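Long-range contact in protein prgH (PDB 4G2S), which probably forms, through this FHA-like domain, part of the basal body of the Salmonella SPI-1 type III secretion system: residues A[53-65]-A[95-107]. Sequence-based numbering, arbitrary orientation.
Sequences FIPLDHGGVNFEI and IQVGELLILIRPE
The ring of F63 takes V97 CG2 over one face, in a CH-pi contact 4.3 Å from the ring centroid. The other V97 methyl, CG1, presses on F63 CD2 at 3.5 Å. At the ring edge, near its plane, L100 CD2 lies against F63 CE2. V61 O and I65 CG1, from the ring's own segment, also lie at the edge. I102 CD1 meets CE1 and CZ obliquely. CG of F63 sits between its own backbone N and carbonyl carbon (chi1 64°), which keeps the ring over its own strand, where V97, L100 and I102 meet it. F30 stacks on the ring from strand 26-33. The second flat group, the imidazole of H58, has E99 OE2 at its edge, with ring and carboxylate planes 70° apart. H58 ND1 and E99 OE2 are 4.1 Å apart, not in contact.

The strands belong to the two facing sheets of the beta sandwich, as in FHA domains. Strand 63-67 lies in the mixed sheet, with strand 51-55 at its edge, and the 95-106 hairpin in the antiparallel one. Their inward side chains form part of the core. The side chains of I54 and L100 cross at about a right angle, CD1 of I54 3.8 Å from CD2 of L100. I65 and I104 meet tip to tip, with their CD1 atoms a tight 3.4 Å apart.

Beyond the core the hairpin closes in a type II' turn from V97 to L100. E99 N donates to G59 O at 2.9 Å, from above the carbonyl plane. V61 CG2 packs on G98 CA, which also lies close to G59 O. One water accepts from V61 N and donates to V97 O, bridging the loop to the hairpin.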
# COMPACT_ATOMS: atom_id res chain seq x y z
N PHE A 53 2.30 -10.10 -11.43
CA PHE A 53 3.65 -9.65 -11.20
C PHE A 53 4.36 -10.72 -10.44
O PHE A 53 3.85 -11.16 -9.42
CB PHE A 53 3.73 -8.37 -10.34
CG PHE A 53 5.12 -8.04 -9.95
CD1 PHE A 53 5.95 -7.40 -10.84
CD2 PHE A 53 5.63 -8.43 -8.69
CE1 PHE A 53 7.25 -7.10 -10.47
CE2 PHE A 53 6.93 -8.14 -8.33
CZ PHE A 53 7.74 -7.47 -9.23
N ILE A 54 5.54 -11.12 -10.89
CA ILE A 54 6.40 -12.05 -10.20
C ILE A 54 7.71 -11.34 -9.89
O ILE A 54 8.34 -10.82 -10.80
CB ILE A 54 6.75 -13.25 -11.15
CG1 ILE A 54 5.46 -13.92 -11.58
CG2 ILE A 54 7.68 -14.25 -10.48
CD1 ILE A 54 5.63 -14.98 -12.64
N PRO A 55 8.15 -11.33 -8.62
CA PRO A 55 9.44 -10.73 -8.26
C PRO A 55 10.62 -11.64 -8.60
O PRO A 55 10.56 -12.87 -8.41
CB PRO A 55 9.31 -10.52 -6.76
CG PRO A 55 8.48 -11.64 -6.30
CD PRO A 55 7.45 -11.83 -7.44
N LEU A 56 11.63 -11.06 -9.22
CA LEU A 56 12.86 -11.79 -9.52
C LEU A 56 13.99 -10.75 -9.56
O LEU A 56 13.91 -9.75 -10.26
CB LEU A 56 12.75 -12.54 -10.85
CG LEU A 56 13.75 -13.67 -11.06
CD1 LEU A 56 13.47 -14.88 -10.17
CD2 LEU A 56 13.74 -14.10 -12.52
N ASP A 57 15.02 -10.97 -8.76
CA ASP A 57 16.04 -9.91 -8.57
C ASP A 57 16.90 -9.75 -9.83
O ASP A 57 17.33 -8.66 -10.13
CB ASP A 57 16.88 -10.16 -7.32
CG ASP A 57 17.41 -11.58 -7.24
OD1 ASP A 57 17.07 -12.39 -8.15
OD2 ASP A 57 18.15 -11.89 -6.27
N HIS A 58 17.09 -10.85 -10.57
CA HIS A 58 17.94 -10.86 -11.76
C HIS A 58 17.41 -11.76 -12.89
O HIS A 58 16.94 -12.88 -12.67
CB HIS A 58 19.37 -11.28 -11.35
CG HIS A 58 20.29 -11.62 -12.50
ND1 HIS A 58 20.24 -12.81 -13.12
CD2 HIS A 58 21.33 -10.90 -13.12
CE1 HIS A 58 21.17 -12.86 -14.10
NE2 HIS A 58 21.85 -11.69 -14.09
N GLY A 59 17.52 -11.26 -14.12
CA GLY A 59 17.26 -12.10 -15.30
C GLY A 59 15.78 -12.23 -15.62
O GLY A 59 15.39 -13.14 -16.38
N GLY A 60 14.96 -11.35 -15.07
CA GLY A 60 13.51 -11.43 -15.29
C GLY A 60 13.16 -10.95 -16.70
O GLY A 60 13.66 -9.94 -17.18
N VAL A 61 12.31 -11.68 -17.38
CA VAL A 61 11.81 -11.31 -18.69
C VAL A 61 10.26 -11.40 -18.66
O VAL A 61 9.77 -12.42 -18.22
CB VAL A 61 12.28 -12.31 -19.75
CG1 VAL A 61 11.66 -11.96 -21.11
CG2 VAL A 61 13.81 -12.32 -19.90
N ASN A 62 9.58 -10.40 -19.19
CA ASN A 62 8.08 -10.43 -19.21
C ASN A 62 7.66 -11.41 -20.29
O ASN A 62 8.39 -11.58 -21.32
CB ASN A 62 7.54 -9.06 -19.51
CG ASN A 62 7.85 -8.02 -18.37
OD1 ASN A 62 8.49 -8.35 -17.32
ND2 ASN A 62 7.35 -6.81 -18.53
N PHE A 63 6.54 -12.04 -20.07
CA PHE A 63 6.06 -12.95 -21.08
C PHE A 63 4.54 -13.04 -21.09
O PHE A 63 3.92 -12.71 -20.09
CB PHE A 63 6.71 -14.33 -20.91
CG PHE A 63 6.38 -15.03 -19.63
CD1 PHE A 63 5.34 -15.90 -19.53
CD2 PHE A 63 7.19 -14.84 -18.51
CE1 PHE A 63 5.07 -16.61 -18.36
CE2 PHE A 63 6.93 -15.52 -17.34
CZ PHE A 63 5.84 -16.38 -17.22
N GLU A 64 3.97 -13.50 -22.22
CA GLU A 64 2.55 -13.81 -22.31
C GLU A 64 2.37 -15.25 -22.59
O GLU A 64 3.06 -15.83 -23.43
CB GLU A 64 1.81 -12.98 -23.38
CG GLU A 64 2.14 -11.49 -23.38
CD GLU A 64 1.19 -10.70 -24.28
OE1 GLU A 64 1.07 -9.48 -24.14
OE2 GLU A 64 0.45 -11.34 -25.09
N ILE A 65 1.39 -15.82 -21.93
CA ILE A 65 0.86 -17.13 -22.27
C ILE A 65 -0.47 -17.01 -23.00
O ILE A 65 -1.41 -16.29 -22.58
CB ILE A 65 0.78 -18.06 -21.04
CG1 ILE A 65 2.20 -18.21 -20.48
CG2 ILE A 65 0.15 -19.40 -21.43
CD1 ILE A 65 2.38 -19.36 -19.55
N ILE A 95 9.73 -24.94 -18.10
CA ILE A 95 9.88 -23.97 -19.19
C ILE A 95 10.72 -22.85 -18.58
O ILE A 95 10.32 -22.24 -17.55
CB ILE A 95 8.49 -23.45 -19.58
CG1 ILE A 95 7.63 -24.55 -20.19
CG2 ILE A 95 8.57 -22.25 -20.49
CD1 ILE A 95 6.15 -24.16 -20.33
N GLN A 96 11.87 -22.58 -19.17
CA GLN A 96 12.72 -21.49 -18.78
C GLN A 96 12.34 -20.19 -19.54
O GLN A 96 12.38 -20.15 -20.76
CB GLN A 96 14.17 -21.84 -19.05
CG GLN A 96 15.13 -20.85 -18.47
CD GLN A 96 16.50 -21.43 -18.23
OE1 GLN A 96 16.82 -22.59 -18.59
NE2 GLN A 96 17.35 -20.61 -17.64
N VAL A 97 11.96 -19.15 -18.81
CA VAL A 97 11.81 -17.79 -19.37
C VAL A 97 12.71 -16.82 -18.69
O VAL A 97 12.50 -16.51 -17.51
CB VAL A 97 10.34 -17.28 -19.18
CG1 VAL A 97 10.06 -16.10 -20.07
CG2 VAL A 97 9.34 -18.35 -19.45
N GLY A 98 13.69 -16.28 -19.39
CA GLY A 98 14.80 -15.62 -18.72
C GLY A 98 15.30 -16.54 -17.58
O GLY A 98 15.53 -17.74 -17.81
N GLU A 99 15.47 -15.99 -16.37
CA GLU A 99 15.91 -16.83 -15.22
C GLU A 99 14.74 -17.42 -14.44
O GLU A 99 14.94 -18.09 -13.41
CB GLU A 99 16.80 -16.02 -14.25
CG GLU A 99 18.12 -16.68 -13.90
CD GLU A 99 19.15 -16.58 -15.01
OE1 GLU A 99 18.76 -16.53 -16.20
OE2 GLU A 99 20.37 -16.60 -14.69
N LEU A 100 13.51 -17.17 -14.87
CA LEU A 100 12.37 -17.80 -14.25
C LEU A 100 12.12 -19.20 -14.79
O LEU A 100 12.25 -19.46 -16.01
CB LEU A 100 11.13 -16.95 -14.48
CG LEU A 100 9.92 -17.30 -13.68
CD1 LEU A 100 10.16 -17.05 -12.18
CD2 LEU A 100 8.75 -16.53 -14.24
N LEU A 101 11.69 -20.09 -13.90
CA LEU A 101 11.30 -21.44 -14.28
C LEU A 101 9.82 -21.70 -13.90
O LEU A 101 9.39 -21.53 -12.72
CB LEU A 101 12.28 -22.43 -13.64
CG LEU A 101 12.60 -23.76 -14.28
CD1 LEU A 101 13.56 -24.55 -13.43
CD2 LEU A 101 11.31 -24.52 -14.41
N ILE A 102 9.01 -22.06 -14.90
CA ILE A 102 7.59 -22.26 -14.72
C ILE A 102 7.22 -23.59 -15.27
O ILE A 102 7.95 -24.22 -15.98
CB ILE A 102 6.74 -21.19 -15.46
CG1 ILE A 102 6.92 -21.30 -16.97
CG2 ILE A 102 7.16 -19.76 -15.06
CD1 ILE A 102 5.96 -20.38 -17.73
N LEU A 103 5.98 -23.97 -15.00
CA LEU A 103 5.48 -25.21 -15.48
C LEU A 103 4.00 -24.93 -15.74
O LEU A 103 3.42 -24.19 -14.97
CB LEU A 103 5.69 -26.28 -14.38
CG LEU A 103 5.17 -27.62 -14.87
CD1 LEU A 103 6.13 -28.73 -14.44
CD2 LEU A 103 3.75 -27.90 -14.42
N ILE A 104 3.43 -25.39 -16.88
CA ILE A 104 2.01 -25.18 -17.19
C ILE A 104 1.35 -26.58 -17.10
O ILE A 104 1.81 -27.54 -17.77
CB ILE A 104 1.78 -24.55 -18.59
CG1 ILE A 104 2.54 -23.22 -18.74
CG2 ILE A 104 0.30 -24.36 -18.84
CD1 ILE A 104 2.65 -22.70 -20.18
N ARG A 105 0.32 -26.70 -16.27
CA ARG A 105 -0.38 -27.98 -16.07
C ARG A 105 -1.90 -27.82 -16.21
O ARG A 105 -2.44 -26.76 -15.94
CB ARG A 105 -0.07 -28.55 -14.67
CG ARG A 105 -0.66 -27.74 -13.57
CD ARG A 105 -0.22 -28.26 -12.20
NE ARG A 105 -0.98 -27.63 -11.13
CZ ARG A 105 -2.24 -27.88 -10.84
NH1 ARG A 105 -2.93 -28.78 -11.53
NH2 ARG A 105 -2.79 -27.30 -9.79
N PRO A 106 -2.62 -28.92 -16.60
CA PRO A 106 -4.04 -28.95 -16.42
C PRO A 106 -4.43 -28.86 -14.96
O PRO A 106 -3.72 -29.41 -14.08
CB PRO A 106 -4.43 -30.31 -16.94
CG PRO A 106 -3.34 -30.70 -17.86
CD PRO A 106 -2.13 -30.16 -17.21
N GLU A 107 -5.54 -28.21 -14.69
CA GLU A 107 -5.94 -27.99 -13.32
C GLU A 107 -6.07 -29.33 -12.58
O GLU A 107 -5.66 -29.47 -11.42
CB GLU A 107 -7.24 -27.21 -13.29
CG GLU A 107 -7.73 -26.87 -11.89
CD GLU A 107 -9.04 -26.10 -11.94
OE1 GLU A 107 -9.68 -26.11 -13.02
OE2 GLU A 107 -9.41 -25.46 -10.93
O HOH W 1 11.12 -14.23 -16.45